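Local coordinates for protein thiol transferase (Phanerochaete chrysosporium, PDB 4F0B) that is a Ure2p-class glutathione transferase that binds oxidized glutathione and probably catalyses glutathione-dependent thiol transfer, at residues H11-T16 and G69-I74; A23-E28 and Y176-I181. One frame throughout, in Å; residues are numbered along the deposited sequence.

Contact 1 (H11-T16 and G69-I74). With GDS (oxidized glutathione disulfide), chain C.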
ATOM      1  N   HIS A  11     -10.457  11.422  14.468  1.00  9.05           N
ATOM      2  CA  HIS A  11      -9.261  10.640  14.168  1.00  8.25           C
ATOM      3  C   HIS A  11      -9.035   9.612  15.256  1.00  9.54           C
ATOM      4  O   HIS A  11      -8.760  10.002  16.405  1.00  9.08           O
ATOM      5  CB  HIS A  11      -8.051  11.580  14.120  1.00  8.16           C
ATOM      6  CG  HIS A  11      -6.777  10.905  13.679  1.00  7.52           C
ATOM      7  ND1 HIS A  11      -5.547  11.323  14.129  1.00  8.69           N
ATOM      8  CD2 HIS A  11      -6.534   9.851  12.850  1.00  7.32           C
ATOM      9  CE1 HIS A  11      -4.594  10.586  13.573  1.00  6.68           C
ATOM     10  NE2 HIS A  11      -5.166   9.673  12.805  1.00  7.25           N
ATOM     11  N   TYR A  12      -9.150   8.325  14.899  1.00  7.77           N
ATOM     12  CA  TYR A  12      -8.913   7.226  15.819  1.00  7.73           C
ATOM     13  C   TYR A  12      -7.466   6.804  15.638  1.00  8.19           C
ATOM     14  O   TYR A  12      -7.079   6.357  14.536  1.00  7.66           O
ATOM     15  CB  TYR A  12      -9.852   6.058  15.480  1.00  7.74           C
ATOM     16  CG  TYR A  12     -11.310   6.407  15.661  1.00  8.29           C
ATOM     17  CD1 TYR A  12     -11.952   6.210  16.890  1.00  8.98           C
ATOM     18  CD2 TYR A  12     -12.057   6.962  14.608  1.00  9.72           C
ATOM     19  CE1 TYR A  12     -13.291   6.541  17.077  1.00  9.68           C
ATOM     20  CE2 TYR A  12     -13.406   7.315  14.794  1.00 10.49           C
ATOM     21  CZ  TYR A  12     -14.006   7.085  16.031  1.00  9.71           C
ATOM     22  OH  TYR A  12     -15.307   7.406  16.264  1.00 10.91           O
ATOM     23  N   THR A  13      -6.660   6.978  16.686  1.00  7.34           N
ATOM     24  CA  THR A  13      -5.226   6.864  16.482  1.00  7.20           C
ATOM     25  C   THR A  13      -4.478   6.414  17.730  1.00  7.22           C
ATOM     26  O   THR A  13      -5.074   6.156  18.782  1.00  9.47           O
ATOM     27  CB  THR A  13      -4.697   8.207  15.950  1.00  7.53           C
ATOM     28  OG1 THR A  13      -3.417   7.973  15.363  1.00  7.85           O
ATOM     29  CG2 THR A  13      -4.604   9.262  17.044  1.00  7.88           C
ATOM     30  N   ALA A  14      -3.148   6.328  17.584  1.00  7.30           N
ATOM     31  CA  ALA A  14      -2.225   6.022  18.679  1.00  8.39           C
ATOM     32  C   ALA A  14      -0.884   6.599  18.266  1.00  6.77           C
ATOM     33  O   ALA A  14      -0.660   6.844  17.075  1.00  8.47           O
ATOM     34  CB  ALA A  14      -2.129   4.497  18.915  1.00  9.67           C
ATOM     35  N   PRO A  15       0.001   6.836  19.221  1.00  7.47           N
ATOM     36  CA  PRO A  15       1.280   7.497  18.896  1.00  7.68           C
ATOM     37  C   PRO A  15       2.274   6.521  18.305  1.00  8.60           C
ATOM     38  O   PRO A  15       3.076   5.937  19.034  1.00 12.81           O
ATOM     39  CB  PRO A  15       1.764   8.044  20.247  1.00 11.73           C
ATOM     40  CG  PRO A  15       1.126   7.083  21.273  1.00  9.97           C
ATOM     41  CD  PRO A  15      -0.241   6.737  20.676  1.00  9.87           C
ATOM     42  N   THR A  16       2.205   6.380  16.996  1.00  6.98           N
ATOM     43  CA  THR A  16       2.938   5.328  16.264  1.00  6.78           C
ATOM     44  C   THR A  16       3.263   5.875  14.869  1.00  6.72           C
ATOM     45  O   THR A  16       2.685   6.885  14.428  1.00  6.04           O
ATOM     46  CB  THR A  16       2.061   4.065  16.029  1.00  6.59           C
ATOM     47  OG1 THR A  16       0.887   4.455  15.308  1.00 10.87           O
ATOM     48  CG2 THR A  16       1.567   3.435  17.323  1.00  8.05           C
ATOM     49  N   GLY A  69      -9.420  -3.638  12.117  1.00  6.08           N
ATOM     50  CA  GLY A  69      -9.103  -3.557  13.539  1.00  6.90           C
ATOM     51  C   GLY A  69      -7.724  -2.993  13.841  1.00  5.77           C
ATOM     52  O   GLY A  69      -6.995  -3.540  14.654  1.00  6.55           O
ATOM     53  N   ARG A  70      -7.374  -1.892  13.171  1.00  6.46           N
ATOM     54  CA  ARG A  70      -6.072  -1.234  13.381  1.00  4.88           C
ATOM     55  C   ARG A  70      -6.281   0.279  13.262  1.00  5.70           C
ATOM     56  O   ARG A  70      -7.266   0.742  12.663  1.00  6.89           O
ATOM     57  CB  ARG A  70      -5.044  -1.660  12.324  1.00  5.04           C
ATOM     58  CG  ARG A  70      -4.579  -3.106  12.494  1.00  5.19           C
ATOM     59  CD  ARG A  70      -3.165  -3.291  11.895  1.00  7.69           C
ATOM     60  NE  ARG A  70      -2.752  -4.660  11.968  1.00 11.93           N
ATOM     61  CZ  ARG A  70      -1.609  -5.098  11.481  1.00 11.05           C
ATOM     62  NH1 ARG A  70      -0.784  -4.243  10.892  1.00 13.05           N
ATOM     63  NH2 ARG A  70      -1.321  -6.404  11.563  1.00 12.99           N
ATOM     64  N   ILE A  71      -5.393   1.043  13.899  1.00  6.09           N
ATOM     65  CA  ILE A  71      -5.378   2.497  13.680  1.00  5.32           C
ATOM     66  C   ILE A  71      -4.333   2.850  12.608  1.00  6.02           C
ATOM     67  O   ILE A  71      -3.421   2.078  12.316  1.00  5.74           O
ATOM     68  CB  ILE A  71      -5.129   3.308  14.990  1.00  5.73           C
ATOM     69  CG1 ILE A  71      -3.818   2.947  15.686  1.00  7.41           C
ATOM     70  CG2 ILE A  71      -6.287   3.147  15.960  1.00  8.55           C
ATOM     71  CD1 ILE A  71      -2.582   3.666  15.093  1.00  8.24           C
ATOM     72  N   PRO A  72      -4.449   4.018  11.999  1.00  5.13           N
ATOM     73  CA  PRO A  72      -5.503   5.025  12.195  1.00  5.36           C
ATOM     74  C   PRO A  72      -6.707   4.781  11.321  1.00  5.70           C
ATOM     75  O   PRO A  72      -6.695   4.022  10.339  1.00  5.87           O
ATOM     76  CB  PRO A  72      -4.804   6.339  11.782  1.00  6.60           C
ATOM     77  CG  PRO A  72      -3.855   5.875  10.647  1.00  4.74           C
ATOM     78  CD  PRO A  72      -3.371   4.487  11.091  1.00  4.73           C
ATOM     79  N   ALA A  73      -7.779   5.454  11.711  1.00  6.14           N
ATOM     80  CA  ALA A  73      -8.961   5.572  10.876  1.00  5.93           C
ATOM     81  C   ALA A  73      -9.562   6.925  11.156  1.00  6.42           C
ATOM     82  O   ALA A  73      -9.349   7.516  12.219  1.00  8.28           O
ATOM     83  CB  ALA A  73      -9.987   4.453  11.166  1.00  7.00           C
ATOM     84  N   ILE A  74     -10.365   7.423  10.215  1.00  6.47           N
ATOM     85  CA  ILE A  74     -11.156   8.610  10.481  1.00  7.17           C
ATOM     86  C   ILE A  74     -12.606   8.410  10.154  1.00  7.61           C
ATOM     87  O   ILE A  74     -12.974   7.497   9.418  1.00  8.47           O
ATOM     88  CB  ILE A  74     -10.689   9.840   9.699  1.00  8.57           C
ATOM     89  CG1 ILE A  74     -10.812   9.614   8.176  1.00  8.04           C
ATOM     90  CG2 ILE A  74      -9.266  10.249  10.103  1.00  9.12           C
ATOM     91  CD1 ILE A  74     -10.684  10.914   7.346  1.00  9.77           C
TER
HETATM   92  N1  GDS C 301      -1.645  -0.656   6.602  1.00  4.51           N
HETATM   93  CA1 GDS C 301      -2.203  -0.003   7.828  1.00  4.07           C
HETATM   94  C1  GDS C 301      -2.164   1.533   7.608  1.00  5.94           C
HETATM   95  OE1 GDS C 301      -1.296   2.003   6.841  1.00  5.35           O
HETATM   96  OE2 GDS C 301      -3.020   2.216   8.201  1.00  4.67           O
HETATM   97  CB1 GDS C 301      -1.319  -0.350   9.037  1.00  5.15           C
HETATM   98  CG1 GDS C 301      -1.901   0.195  10.354  1.00  4.20           C
HETATM   99  CD1 GDS C 301      -1.172  -0.443  11.529  1.00  4.94           C
HETATM  100  O1  GDS C 301      -0.241  -1.233  11.439  1.00  6.10           O
HETATM  101  N2  GDS C 301      -1.690  -0.119  12.761  1.00  5.34           N
HETATM  102  CA2 GDS C 301      -1.121  -0.620  14.019  1.00  5.37           C
HETATM  103  C2  GDS C 301      -2.224  -1.222  14.860  1.00  6.20           C
HETATM  104  O2  GDS C 301      -3.351  -0.671  14.963  1.00  6.31           O
HETATM  105  CB2 GDS C 301      -0.464   0.477  14.854  1.00  6.38           C
HETATM  106  SG2 GDS C 301       0.806   1.415  14.003  1.00  9.56           S
HETATM  107  N3  GDS C 301      -1.884  -2.363  15.489  1.00  7.00           N
HETATM  108  CA3 GDS C 301      -2.860  -3.020  16.364  1.00  6.59           C
HETATM  109  C3  GDS C 301      -3.017  -4.466  16.071  1.00 10.99           C
HETATM  110  OE3 GDS C 301      -3.865  -5.072  16.757  1.00 11.33           O
HETATM  111  OE4 GDS C 301      -2.323  -4.989  15.157  1.00 11.02           O
HETATM  112  N4  GDS C 301       2.483  -1.883  10.745  1.00  6.08           N
HETATM  113  CA4 GDS C 301       2.896  -2.353   9.433  1.00  6.88           C
HETATM  114  C4  GDS C 301       2.511  -1.390   8.262  1.00  5.76           C
HETATM  115  OE5 GDS C 301       2.319  -0.177   8.490  1.00  6.28           O
HETATM  116  OE6 GDS C 301       2.427  -1.925   7.143  1.00  5.73           O
HETATM  117  C5  GDS C 301       3.227  -2.174  11.816  1.00  5.89           C
HETATM  118  O5  GDS C 301       4.283  -2.845  11.735  1.00  6.57           O
HETATM  119  CA5 GDS C 301       2.725  -1.672  13.158  1.00  6.19           C
HETATM  120  N5  GDS C 301       2.982  -2.693  14.202  1.00  5.71           N
HETATM  121  CB5 GDS C 301       3.467  -0.343  13.425  1.00  7.42           C
HETATM  122  SG5 GDS C 301       2.788   0.494  14.853  1.00 11.65           S
HETATM  123  CA6 GDS C 301       0.846  -6.231  15.050  1.00 13.37           C
HETATM  124  C6  GDS C 301       1.968  -7.190  14.601  1.00 19.11           C
HETATM  125  OE7 GDS C 301       2.624  -6.897  13.577  1.00 16.95           O
HETATM  126  OE8 GDS C 301       2.111  -8.245  15.270  1.00 17.32           O
HETATM  127  N6  GDS C 301      -0.293  -7.043  15.473  1.00 12.98           N
HETATM  128  CB6 GDS C 301       1.333  -5.334  16.232  1.00 10.53           C
HETATM  129  CG6 GDS C 301       2.450  -4.297  15.912  1.00 12.01           C
HETATM  130  CD6 GDS C 301       1.970  -3.275  14.923  1.00  7.97           C
HETATM  131  O6  GDS C 301       0.803  -2.980  14.715  1.00  8.37           O

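Contact 2 (A23-E28 and Y176-I181)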
ATOM      1  N   ALA A  23      -2.755  12.989  11.517  1.00  6.62           N
ATOM      2  CA  ALA A  23      -2.783  14.165  12.396  1.00  7.15           C
ATOM      3  C   ALA A  23      -1.840  15.245  11.865  1.00  7.22           C
ATOM      4  O   ALA A  23      -2.150  16.430  11.916  1.00  7.89           O
ATOM      5  CB  ALA A  23      -2.444  13.789  13.849  1.00 10.47           C
ATOM      6  N   ILE A  24      -0.692  14.825  11.352  1.00  7.07           N
ATOM      7  CA  ILE A  24       0.212  15.763  10.698  1.00  6.73           C
ATOM      8  C   ILE A  24      -0.490  16.467   9.528  1.00  6.78           C
ATOM      9  O   ILE A  24      -0.485  17.698   9.473  1.00  7.30           O
ATOM     10  CB  ILE A  24       1.482  15.066  10.228  1.00  6.35           C
ATOM     11  CG1 ILE A  24       2.334  14.651  11.435  1.00  7.41           C
ATOM     12  CG2 ILE A  24       2.263  16.000   9.263  1.00  6.34           C
ATOM     13  CD1 ILE A  24       3.509  13.698  11.064  1.00  6.67           C
ATOM     14  N   LEU A  25      -1.133  15.712   8.639  1.00  7.08           N
ATOM     15  CA  LEU A  25      -1.840  16.371   7.561  1.00  7.30           C
ATOM     16  C   LEU A  25      -2.958  17.293   8.064  1.00  7.20           C
ATOM     17  O   LEU A  25      -3.094  18.406   7.566  1.00  7.89           O
ATOM     18  CB  LEU A  25      -2.380  15.344   6.576  1.00  6.54           C
ATOM     19  CG  LEU A  25      -3.146  15.978   5.404  1.00  7.14           C
ATOM     20  CD1 LEU A  25      -2.304  16.928   4.573  1.00  8.52           C
ATOM     21  CD2 LEU A  25      -3.708  14.855   4.550  1.00  7.82           C
ATOM     22  N   LEU A  26      -3.752  16.847   9.047  1.00  8.17           N
ATOM     23  CA  LEU A  26      -4.810  17.712   9.587  1.00  8.23           C
ATOM     24  C   LEU A  26      -4.229  19.026  10.094  1.00  8.84           C
ATOM     25  O   LEU A  26      -4.790  20.093   9.850  1.00  9.48           O
ATOM     26  CB  LEU A  26      -5.568  16.985  10.700  1.00  8.43           C
ATOM     27  CG  LEU A  26      -6.495  15.881  10.165  1.00  8.69           C
ATOM     28  CD1 LEU A  26      -6.855  14.896  11.263  1.00  8.94           C
ATOM     29  CD2 LEU A  26      -7.759  16.514   9.582  1.00 11.40           C
ATOM     30  N   GLU A  27      -3.097  18.982  10.791  1.00  9.00           N
ATOM     31  CA  GLU A  27      -2.501  20.226  11.274  1.00 10.38           C
ATOM     32  C   GLU A  27      -1.903  21.071  10.140  1.00 10.16           C
ATOM     33  O   GLU A  27      -1.975  22.300  10.195  1.00 10.42           O
ATOM     34  CB  GLU A  27      -1.446  19.937  12.354  1.00  9.42           C
ATOM     35  CG  GLU A  27      -2.016  19.421  13.682  1.00 11.12           C
ATOM     36  CD  GLU A  27      -2.921  20.440  14.365  1.00 11.85           C
ATOM     37  OE1 GLU A  27      -2.696  21.679  14.257  1.00 14.06           O
ATOM     38  OE2 GLU A  27      -3.879  20.029  15.059  1.00 12.85           O
ATOM     39  N   GLU A  28      -1.346  20.440   9.113  1.00  8.64           N
ATOM     40  CA  GLU A  28      -0.870  21.206   7.953  1.00  8.63           C
ATOM     41  C   GLU A  28      -2.030  21.915   7.266  1.00 10.00           C
ATOM     42  O   GLU A  28      -1.927  23.093   6.894  1.00  9.89           O
ATOM     43  CB  GLU A  28      -0.138  20.314   6.948  1.00  8.20           C
ATOM     44  CG  GLU A  28       1.143  19.623   7.468  1.00  8.10           C
ATOM     45  CD  GLU A  28       2.368  20.536   7.519  1.00  9.09           C
ATOM     46  OE1 GLU A  28       2.257  21.745   7.233  1.00 10.78           O
ATOM     47  OE2 GLU A  28       3.434  20.009   7.870  1.00  9.91           O
ATOM     48  N   TYR A 176       6.741  19.649  -0.648  1.00  7.46           N
ATOM     49  CA  TYR A 176       6.292  18.841   0.495  1.00  6.62           C
ATOM     50  C   TYR A 176       4.824  18.487   0.390  1.00  6.63           C
ATOM     51  O   TYR A 176       3.980  19.336   0.118  1.00  7.50           O
ATOM     52  CB  TYR A 176       6.528  19.650   1.759  1.00  8.00           C
ATOM     53  CG  TYR A 176       5.940  19.104   3.038  1.00  6.67           C
ATOM     54  CD1 TYR A 176       6.540  18.030   3.707  1.00  7.18           C
ATOM     55  CD2 TYR A 176       4.816  19.687   3.605  1.00  7.11           C
ATOM     56  CE1 TYR A 176       6.022  17.554   4.906  1.00  7.12           C
ATOM     57  CE2 TYR A 176       4.301  19.213   4.814  1.00  8.14           C
ATOM     58  CZ  TYR A 176       4.915  18.176   5.451  1.00  6.48           C
ATOM     59  OH  TYR A 176       4.413  17.735   6.642  1.00  8.62           O
ATOM     60  N   GLY A 177       4.527  17.214   0.602  1.00  6.71           N
ATOM     61  CA  GLY A 177       3.130  16.809   0.536  1.00  6.84           C
ATOM     62  C   GLY A 177       2.911  15.442   1.130  1.00  5.82           C
ATOM     63  O   GLY A 177       3.734  14.919   1.896  1.00  6.88           O
ATOM     64  N   ILE A 178       1.746  14.884   0.801  1.00  5.70           N
ATOM     65  CA  ILE A 178       1.301  13.660   1.467  1.00  5.76           C
ATOM     66  C   ILE A 178       2.221  12.458   1.272  1.00  6.32           C
ATOM     67  O   ILE A 178       2.272  11.604   2.167  1.00  6.18           O
ATOM     68  CB  ILE A 178      -0.153  13.289   1.147  1.00  5.94           C
ATOM     69  CG1 ILE A 178      -0.383  13.109  -0.360  1.00  5.99           C
ATOM     70  CG2 ILE A 178      -1.099  14.363   1.736  1.00  7.40           C
ATOM     71  CD1 ILE A 178      -1.812  12.591  -0.695  1.00  7.84           C
ATOM     72  N   ALA A 179       2.978  12.381   0.169  1.00  5.86           N
ATOM     73  CA  ALA A 179       3.951  11.304   0.065  1.00  5.92           C
ATOM     74  C   ALA A 179       5.067  11.424   1.093  1.00  6.93           C
ATOM     75  O   ALA A 179       5.489  10.406   1.670  1.00  7.51           O
ATOM     76  CB  ALA A 179       4.538  11.225  -1.317  1.00  8.64           C
ATOM     77  N   ASP A 180       5.546  12.640   1.339  1.00  5.96           N
ATOM     78  CA  ASP A 180       6.523  12.844   2.398  1.00  6.22           C
ATOM     79  C   ASP A 180       5.947  12.523   3.759  1.00  4.87           C
ATOM     80  O   ASP A 180       6.605  11.875   4.553  1.00  5.92           O
ATOM     81  CB  ASP A 180       7.002  14.292   2.405  1.00  5.45           C
ATOM     82  CG  ASP A 180       7.540  14.722   1.061  1.00  6.38           C
ATOM     83  OD1 ASP A 180       8.699  14.383   0.712  1.00  5.95           O
ATOM     84  OD2 ASP A 180       6.756  15.383   0.341  1.00  7.77           O
ATOM     85  N   ILE A 181       4.733  13.004   4.014  1.00  4.74           N
ATOM     86  CA  ILE A 181       4.105  12.807   5.312  1.00  5.07           C
ATOM     87  C   ILE A 181       3.977  11.319   5.650  1.00  4.86           C
ATOM     88  O   ILE A 181       4.314  10.892   6.761  1.00  6.31           O
ATOM     89  CB  ILE A 181       2.758  13.569   5.396  1.00  5.45           C
ATOM     90  CG1 ILE A 181       2.997  15.092   5.372  1.00  6.61           C
ATOM     91  CG2 ILE A 181       1.968  13.165   6.658  1.00  7.56           C
ATOM     92  CD1 ILE A 181       1.721  15.912   5.082  1.00  7.74           C
TER

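Contact 1 (H11-T16 and G69-I74)
With CG1 of Ile71 wedged between its own backbone N and carbonyl carbon (chi1 58°), CD1 is carried between the two segments to Thr16 OG1, 3.6 Å away, and to Ala14 CB. His11 has CG opposite its backbone N (chi1 -174°), which lays the imidazole alongside Pro72, NE2 to CB 3.5 Å. Antiparallel pairing fixes the backbones: Tyr12 N donates to Ala73 O (2.8 Å), and Ala73 N returns a bond to Tyr12 O. That same carbonyl O also takes a CA-H contact from Pro72, whose preceding peptide is cis. This Ile-cis-Pro corner, a hallmark of the thioredoxin fold, forms part of the glutathione site: Ile71 N gives a bond to GDS O2 at 2.9 Å and Ile71 O receives one from GDS N2 at 2.8 Å. The extended Arg70 reaches GDS O1 through NH1 (3.1 Å, a bent 139°), while NH2 forms a salt bridge with Glu154 of the second subunit. A leucine in place of Arg70 would probably leave GDS O1 without this donor and Glu154 of the second subunit without this charge partner. Thr16 OG1, hydrogen-bonded to Gly19 N, sits 3.3 Å from GDS SG2, so the chemistry is divided: Ile71 N-H and C=O pair with the ligand's peptide groups, and a hydroxyl adjoins the disulfide.

Contact 2 (A23-E28 and Y176-I181)
Tyr176 reaches Glu28 across the interface between the thioredoxin-like N-terminal domain and the all-helical C-terminal domain of the glutathione transferase fold, joining helix 20-33 to the start of helix 178-187. Its CG is anti to the backbone N (chi1 171°), and the phenol meets the bent Glu28 side chain coming from the opposite direction. Tyr176 OH donates to Glu28 OE2 at 2.8 Å, approaching from above the carboxylate, 42° out of its plane; ring and carboxylate planes stand 61° apart. Arg213 forms a salt bridge with the same OE2 and a cation-pi contact with the Tyr176 ring, so one buried oxygen has two partners, and the positive charge would be expected to stabilise the carboxylate. Gly177 follows at the N-cap position; its N bonds at 2.9 Å to OD2 of Asp180, whose OD1 is also bonded by Trp206 NE1 and Ile172 N, tying the turn before the helix to the first helical turn. Ile178 then presents CG2 to the fork of Leu25, lying 3.9 Å from CD2 and 4.0 Å from CD1. Ile181 closes the apolar patch with two branches: its side chain crosses that of Leu25 at about a right angle and slides past that of Ile24 running the other way, with Ile181 CG2 3.9 Å from Ile24 CG2.

From the N terminus, segment 11-16 takes in the end of strand 9-13 and the loop after it, and helix 20-33, carrying 23-28, follows at once. The chain passes through strand 38-42 before 69-74 returns to the first strand, so contact 1 closes a loop of 52 residues within the thioredoxin-like domain. Contact 2 closes only at 176-181, after 147 intervening residues, and joins that domain to the helical one. Since 23-28 lies inside the first loop and 176-181 beyond it, the two loops cross. The centres of contacts 1 and 2 are about 16 Å apart, yet the contacts touch: His11 CE1 packs 3.7 Å from Ala23 N, linking inner strand 9-13 to helix 20-33 at the domain interface.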